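Long-range contact in iron Super-Oxide Dismutase (Plasmodium knowlesi, PDB 2AWP), which probably uses an iron cofactor to convert superoxide radicals into hydrogen peroxide and oxygen, protecting the cell from their toxicity: residues F104-H118 with R172-W185. Residues are numbered along the deposited sequence; the frame is centred on the assembly and turned at random.
Sequences FNNFKNEFSNVLCGH and RPSYVKAWWNLVNW
With CG of Trp180 anti to its carbonyl carbon (chi1 -65°), the indole reaches helix 104-117 beside Lys108, whose chain, extended from a CG set opposite the backbone N, runs across one face. Lys108 CG sits over the centre of the six-membered ring, 3.8 Å from its centroid, a CH-pi contact; Trp179 CE3 covers the opposite face. The indole N-H helps to set the ring's rotation: Trp180 NE1 donates to Ser112 OG at 2.9 Å, bent to 131°, and Ser112 OG in turn donates to Lys108 O. Phe107 CE2 meets the ring edge at Trp180 CH2 (3.7 Å), Phe104 CE1 approaches Trp185 CZ2 (3.4 Å), and Phe111 takes Trp180 CH2 and Trp179 CH2 at its own edge. These six form an aromatic cluster in the C-terminal domain of the Fe/Mn superoxide dismutase fold, where the axes of helices 104-117 and 172-179 run roughly antiparallel (145°). Trp179 also touches Cys157, next to the probable iron ligand Asp158. Further along, Val176 CG2 packs on Leu115 CB at 3.9 Å, and Cys116 SG rests against Pro173. Where helix 104-117 ends, Arg172 NH1 makes fairly straight bonds to Leu115 O (2.9 Å) and His118 O (2.7 Å), both near the guanidinium plane, while Arg172 NE is hydrogen-bonded to Tyr164 OH.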
loop_
_atom_site.group_PDB
_atom_site.type_symbol
_atom_site.label_atom_id
_atom_site.label_comp_id
_atom_site.label_asym_id
_atom_site.label_seq_id
_atom_site.Cartn_x
_atom_site.Cartn_y
_atom_site.Cartn_z
ATOM N N PHE A 104 8.313 -25.670 -13.693
ATOM C CA PHE A 104 8.383 -24.211 -13.682
ATOM C C PHE A 104 7.009 -23.581 -13.899
ATOM O O PHE A 104 6.661 -22.629 -13.212
ATOM C CB PHE A 104 9.411 -23.651 -14.684
ATOM C CG PHE A 104 9.356 -22.155 -14.810
ATOM C CD1 PHE A 104 9.662 -21.334 -13.712
ATOM C CD2 PHE A 104 8.942 -21.561 -16.005
ATOM C CE1 PHE A 104 9.609 -19.937 -13.826
ATOM C CE2 PHE A 104 8.875 -20.165 -16.120
ATOM C CZ PHE A 104 9.208 -19.366 -15.032
ATOM N N ASN A 105 6.220 -24.104 -14.839
ATOM C CA ASN A 105 4.872 -23.541 -15.059
ATOM C C ASN A 105 3.969 -23.583 -13.833
ATOM O O ASN A 105 3.199 -22.644 -13.583
ATOM C CB ASN A 105 4.153 -24.150 -16.265
ATOM C CG ASN A 105 4.580 -23.509 -17.594
ATOM O OD1 ASN A 105 4.427 -24.119 -18.658
ATOM N ND2 ASN A 105 5.150 -22.281 -17.538
ATOM N N ASN A 106 4.039 -24.672 -13.073
ATOM C CA ASN A 106 3.291 -24.745 -11.824
ATOM C C ASN A 106 3.747 -23.638 -10.889
ATOM O O ASN A 106 2.913 -22.922 -10.329
ATOM C CB ASN A 106 3.400 -26.126 -11.155
ATOM C CG ASN A 106 2.681 -27.231 -11.958
ATOM O OD1 ASN A 106 1.915 -26.949 -12.891
ATOM N ND2 ASN A 106 2.958 -28.489 -11.617
ATOM N N PHE A 107 5.059 -23.500 -10.705
ATOM C CA PHE A 107 5.574 -22.458 -9.818
ATOM C C PHE A 107 5.097 -21.056 -10.277
ATOM O O PHE A 107 4.609 -20.247 -9.464
ATOM C CB PHE A 107 7.103 -22.528 -9.701
ATOM C CG PHE A 107 7.717 -21.261 -9.199
ATOM C CD1 PHE A 107 7.503 -20.843 -7.893
ATOM C CD2 PHE A 107 8.475 -20.454 -10.056
ATOM C CE1 PHE A 107 8.037 -19.616 -7.444
ATOM C CE2 PHE A 107 9.037 -19.256 -9.612
ATOM C CZ PHE A 107 8.824 -18.842 -8.301
ATOM N N LYS A 108 5.223 -20.800 -11.584
ATOM C CA LYS A 108 4.886 -19.510 -12.194
ATOM C C LYS A 108 3.419 -19.157 -11.946
ATOM O O LYS A 108 3.082 -18.005 -11.586
ATOM C CB LYS A 108 5.157 -19.584 -13.708
ATOM C CG LYS A 108 4.878 -18.297 -14.458
ATOM C CD LYS A 108 5.611 -18.308 -15.797
ATOM C CE LYS A 108 5.102 -17.206 -16.689
ATOM N NZ LYS A 108 5.711 -17.345 -18.026
ATOM N N ASN A 109 2.553 -20.162 -12.122
ATOM C CA ASN A 109 1.123 -20.021 -11.860
ATOM C C ASN A 109 0.770 -19.676 -10.424
ATOM O O ASN A 109 0.001 -18.739 -10.197
ATOM C CB ASN A 109 0.336 -21.233 -12.349
ATOM C CG ASN A 109 0.253 -21.279 -13.875
ATOM O OD1 ASN A 109 0.486 -20.270 -14.545
ATOM N ND2 ASN A 109 -0.060 -22.450 -14.432
ATOM N N GLU A 110 1.324 -20.428 -9.464
ATOM C CA GLU A 110 1.065 -20.156 -8.056
ATOM C C GLU A 110 1.665 -18.815 -7.628
ATOM O O GLU A 110 1.011 -18.063 -6.944
ATOM C CB GLU A 110 1.600 -21.273 -7.161
ATOM C CG GLU A 110 1.194 -22.662 -7.638
ATOM C CD GLU A 110 1.860 -23.794 -6.842
ATOM O OE1 GLU A 110 2.279 -23.552 -5.658
ATOM O OE2 GLU A 110 1.967 -24.899 -7.445
ATOM N N PHE A 111 2.894 -18.522 -8.040
ATOM C CA PHE A 111 3.525 -17.257 -7.681
ATOM C C PHE A 111 2.742 -16.070 -8.201
ATOM O O PHE A 111 2.514 -15.129 -7.450
ATOM C CB PHE A 111 4.988 -17.148 -8.135
ATOM C CG PHE A 111 5.780 -16.124 -7.363
ATOM C CD1 PHE A 111 5.636 -16.002 -5.980
ATOM C CD2 PHE A 111 6.699 -15.305 -8.004
ATOM C CE1 PHE A 111 6.388 -15.053 -5.244
ATOM C CE2 PHE A 111 7.472 -14.370 -7.278
ATOM C CZ PHE A 111 7.317 -14.251 -5.904
ATOM N N SER A 112 2.309 -16.138 -9.465
ATOM C CA SER A 112 1.519 -15.067 -10.076
ATOM C C SER A 112 0.194 -14.859 -9.336
ATOM O O SER A 112 -0.235 -13.719 -9.129
ATOM C CB SER A 112 1.266 -15.367 -11.552
ATOM O OG SER A 112 2.500 -15.531 -12.254
ATOM N N ASN A 113 -0.434 -15.966 -8.928
ATOM C CA ASN A 113 -1.676 -15.942 -8.148
ATOM C C ASN A 113 -1.501 -15.244 -6.802
ATOM O O ASN A 113 -2.293 -14.366 -6.416
ATOM C CB ASN A 113 -2.219 -17.353 -7.937
ATOM C CG ASN A 113 -2.882 -17.918 -9.198
ATOM O OD1 ASN A 113 -3.173 -17.179 -10.144
ATOM N ND2 ASN A 113 -3.095 -19.246 -9.221
ATOM N N VAL A 114 -0.449 -15.620 -6.103
ATOM C CA VAL A 114 -0.136 -14.978 -4.832
ATOM C C VAL A 114 0.122 -13.479 -4.986
ATOM O O VAL A 114 -0.446 -12.669 -4.235
ATOM C CB VAL A 114 1.044 -15.677 -4.110
ATOM C CG1 VAL A 114 1.595 -14.769 -2.952
ATOM C CG2 VAL A 114 0.563 -17.025 -3.569
ATOM N N LEU A 115 1.008 -13.123 -5.919
ATOM C CA LEU A 115 1.330 -11.724 -6.232
ATOM C C LEU A 115 0.103 -10.902 -6.619
ATOM O O LEU A 115 -0.080 -9.766 -6.140
ATOM C CB LEU A 115 2.390 -11.652 -7.370
ATOM C CG LEU A 115 3.788 -12.128 -6.955
ATOM C CD1 LEU A 115 4.647 -12.335 -8.176
ATOM C CD2 LEU A 115 4.483 -11.155 -5.953
ATOM N N CYS A 116 -0.746 -11.464 -7.483
ATOM C CA CYS A 116 -1.974 -10.789 -7.872
ATOM C C CYS A 116 -2.981 -10.648 -6.745
ATOM O O CYS A 116 -3.760 -9.686 -6.729
ATOM C CB CYS A 116 -2.639 -11.492 -9.059
ATOM S SG CYS A 116 -1.792 -11.250 -10.601
ATOM N N GLY A 117 -2.979 -11.605 -5.820
ATOM C CA GLY A 117 -3.992 -11.654 -4.783
ATOM C C GLY A 117 -3.664 -10.822 -3.551
ATOM O O GLY A 117 -4.529 -10.609 -2.723
ATOM N N HIS A 118 -2.437 -10.332 -3.401
ATOM C CA HIS A 118 -2.094 -9.658 -2.131
ATOM C C HIS A 118 -2.841 -8.334 -1.944
ATOM O O HIS A 118 -2.763 -7.476 -2.810
ATOM C CB HIS A 118 -0.589 -9.416 -1.972
ATOM C CG HIS A 118 -0.219 -8.994 -0.580
ATOM N ND1 HIS A 118 -0.028 -9.897 0.438
ATOM C CD2 HIS A 118 -0.051 -7.764 -0.030
ATOM C CE1 HIS A 118 0.252 -9.250 1.558
ATOM N NE2 HIS A 118 0.243 -7.954 1.300
ATOM N N ARG A 172 -2.217 -4.653 -11.931
ATOM C CA ARG A 172 -1.154 -5.428 -11.307
ATOM C C ARG A 172 -0.865 -6.713 -12.077
ATOM O O ARG A 172 0.298 -7.064 -12.211
ATOM C CB ARG A 172 -1.458 -5.768 -9.828
ATOM C CG ARG A 172 -0.228 -6.304 -9.092
ATOM C CD ARG A 172 -0.516 -6.874 -7.726
ATOM N NE ARG A 172 -1.011 -5.880 -6.792
ATOM C CZ ARG A 172 -1.459 -6.164 -5.575
ATOM N NH1 ARG A 172 -1.466 -7.432 -5.139
ATOM N NH2 ARG A 172 -1.917 -5.184 -4.796
ATOM N N PRO A 173 -1.908 -7.450 -12.523
ATOM C CA PRO A 173 -1.595 -8.694 -13.255
ATOM C C PRO A 173 -0.685 -8.528 -14.457
ATOM O O PRO A 173 0.144 -9.420 -14.720
ATOM C CB PRO A 173 -2.973 -9.193 -13.692
ATOM C CG PRO A 173 -3.858 -8.731 -12.578
ATOM C CD PRO A 173 -3.368 -7.321 -12.322
ATOM N N SER A 174 -0.833 -7.413 -15.189
ATOM C CA SER A 174 0.045 -7.138 -16.324
ATOM C C SER A 174 1.459 -6.864 -15.879
ATOM O O SER A 174 2.400 -7.278 -16.539
ATOM C CB SER A 174 -0.466 -6.000 -17.200
ATOM O OG SER A 174 -1.594 -6.483 -17.900
ATOM N N TYR A 175 1.611 -6.184 -14.748
ATOM C CA TYR A 175 2.935 -6.003 -14.169
ATOM C C TYR A 175 3.584 -7.339 -13.798
ATOM O O TYR A 175 4.767 -7.527 -14.026
ATOM C CB TYR A 175 2.850 -5.122 -12.934
ATOM C CG TYR A 175 4.004 -5.241 -11.934
ATOM C CD1 TYR A 175 5.272 -4.705 -12.217
ATOM C CD2 TYR A 175 3.791 -5.822 -10.674
ATOM C CE1 TYR A 175 6.316 -4.794 -11.270
ATOM C CE2 TYR A 175 4.811 -5.923 -9.742
ATOM C CZ TYR A 175 6.073 -5.398 -10.039
ATOM O OH TYR A 175 7.063 -5.471 -9.088
ATOM N N VAL A 176 2.804 -8.215 -13.161
ATOM C CA VAL A 176 3.291 -9.548 -12.726
ATOM C C VAL A 176 3.719 -10.368 -13.953
ATOM O O VAL A 176 4.797 -10.971 -13.962
ATOM C CB VAL A 176 2.228 -10.273 -11.847
ATOM C CG1 VAL A 176 2.587 -11.771 -11.581
ATOM C CG2 VAL A 176 2.053 -9.506 -10.556
ATOM N N LYS A 177 2.913 -10.326 -15.007
ATOM C CA LYS A 177 3.223 -11.038 -16.242
ATOM C C LYS A 177 4.529 -10.531 -16.882
ATOM O O LYS A 177 5.371 -11.325 -17.305
ATOM C CB LYS A 177 2.034 -10.912 -17.212
ATOM C CG LYS A 177 2.019 -11.929 -18.339
ATOM C CD LYS A 177 0.580 -12.138 -18.871
ATOM C CE LYS A 177 -0.119 -13.294 -18.175
ATOM N NZ LYS A 177 0.264 -14.671 -18.691
ATOM N N ALA A 178 4.696 -9.211 -16.945
ATOM C CA ALA A 178 5.896 -8.597 -17.499
ATOM C C ALA A 178 7.182 -8.920 -16.689
ATOM O O ALA A 178 8.301 -9.022 -17.235
ATOM C CB ALA A 178 5.684 -7.079 -17.623
ATOM N N TRP A 179 6.995 -9.072 -15.382
ATOM C CA TRP A 179 8.073 -9.331 -14.429
ATOM C C TRP A 179 8.787 -10.666 -14.715
ATOM O O TRP A 179 9.999 -10.773 -14.492
ATOM C CB TRP A 179 7.503 -9.315 -13.016
ATOM C CG TRP A 179 8.542 -9.558 -11.951
ATOM C CD1 TRP A 179 9.366 -8.622 -11.377
ATOM C CD2 TRP A 179 8.856 -10.811 -11.332
ATOM N NE1 TRP A 179 10.175 -9.220 -10.435
ATOM C CE2 TRP A 179 9.878 -10.562 -10.383
ATOM C CE3 TRP A 179 8.371 -12.125 -11.484
ATOM C CZ2 TRP A 179 10.428 -11.574 -9.586
ATOM C CZ3 TRP A 179 8.917 -13.126 -10.686
ATOM C CH2 TRP A 179 9.951 -12.844 -9.760
ATOM N N TRP A 180 8.036 -11.660 -15.223
ATOM C CA TRP A 180 8.608 -12.942 -15.661
ATOM C C TRP A 180 9.713 -12.793 -16.719
ATOM O O TRP A 180 10.625 -13.623 -16.798
ATOM C CB TRP A 180 7.497 -13.949 -16.062
ATOM C CG TRP A 180 6.651 -14.319 -14.835
ATOM C CD1 TRP A 180 5.392 -13.869 -14.543
ATOM C CD2 TRP A 180 7.047 -15.146 -13.719
ATOM N NE1 TRP A 180 4.976 -14.368 -13.332
ATOM C CE2 TRP A 180 5.959 -15.161 -12.806
ATOM C CE3 TRP A 180 8.214 -15.861 -13.402
ATOM C CZ2 TRP A 180 5.987 -15.895 -11.591
ATOM C CZ3 TRP A 180 8.249 -16.614 -12.202
ATOM C CH2 TRP A 180 7.140 -16.617 -11.314
ATOM N N ASN A 181 9.696 -11.682 -17.466
ATOM C CA ASN A 181 10.767 -11.382 -18.436
ATOM C C ASN A 181 12.067 -10.890 -17.793
ATOM O O ASN A 181 13.083 -10.771 -18.470
ATOM C CB ASN A 181 10.295 -10.326 -19.428
ATOM C CG ASN A 181 9.095 -10.776 -20.231
ATOM O OD1 ASN A 181 9.198 -11.701 -21.021
ATOM N ND2 ASN A 181 7.954 -10.126 -20.033
ATOM N N LEU A 182 12.024 -10.603 -16.500
ATOM C CA LEU A 182 13.132 -9.948 -15.778
ATOM C C LEU A 182 13.776 -10.802 -14.688
ATOM O O LEU A 182 14.920 -10.532 -14.293
ATOM C CB LEU A 182 12.615 -8.657 -15.134
ATOM C CG LEU A 182 11.976 -7.587 -16.036
ATOM C CD1 LEU A 182 11.435 -6.455 -15.133
ATOM C CD2 LEU A 182 12.973 -7.045 -17.091
ATOM N N VAL A 183 13.060 -11.836 -14.240
ATOM C CA VAL A 183 13.512 -12.750 -13.172
ATOM C C VAL A 183 14.941 -13.224 -13.367
ATOM O O VAL A 183 15.274 -13.812 -14.394
ATOM C CB VAL A 183 12.632 -14.042 -13.057
ATOM C CG1 VAL A 183 13.108 -14.895 -11.859
ATOM C CG2 VAL A 183 11.216 -13.704 -12.890
ATOM N N ASN A 184 15.767 -12.998 -12.352
ATOM C CA ASN A 184 17.180 -13.290 -12.430
ATOM C C ASN A 184 17.482 -14.611 -11.740
ATOM O O ASN A 184 17.651 -14.637 -10.522
ATOM C CB ASN A 184 17.942 -12.178 -11.716
ATOM C CG ASN A 184 19.416 -12.234 -11.957
ATOM O OD1 ASN A 184 19.979 -13.294 -12.239
ATOM N ND2 ASN A 184 20.068 -11.084 -11.821
ATOM N N TRP A 185 17.584 -15.679 -12.531
ATOM C CA TRP A 185 17.859 -17.026 -12.009
ATOM C C TRP A 185 19.280 -17.164 -11.489
ATOM O O TRP A 185 19.529 -17.972 -10.600
ATOM C CB TRP A 185 17.580 -18.071 -13.084
ATOM C CG TRP A 185 16.162 -18.006 -13.583
ATOM C CD1 TRP A 185 15.735 -17.660 -14.858
ATOM C CD2 TRP A 185 14.983 -18.263 -12.826
ATOM N NE1 TRP A 185 14.360 -17.721 -14.933
ATOM C CE2 TRP A 185 13.873 -18.092 -13.703
ATOM C CE3 TRP A 185 14.746 -18.643 -11.486
ATOM C CZ2 TRP A 185 12.546 -18.276 -13.275
ATOM C CZ3 TRP A 185 13.428 -18.833 -11.066
ATOM C CH2 TRP A 185 12.345 -18.660 -11.966
#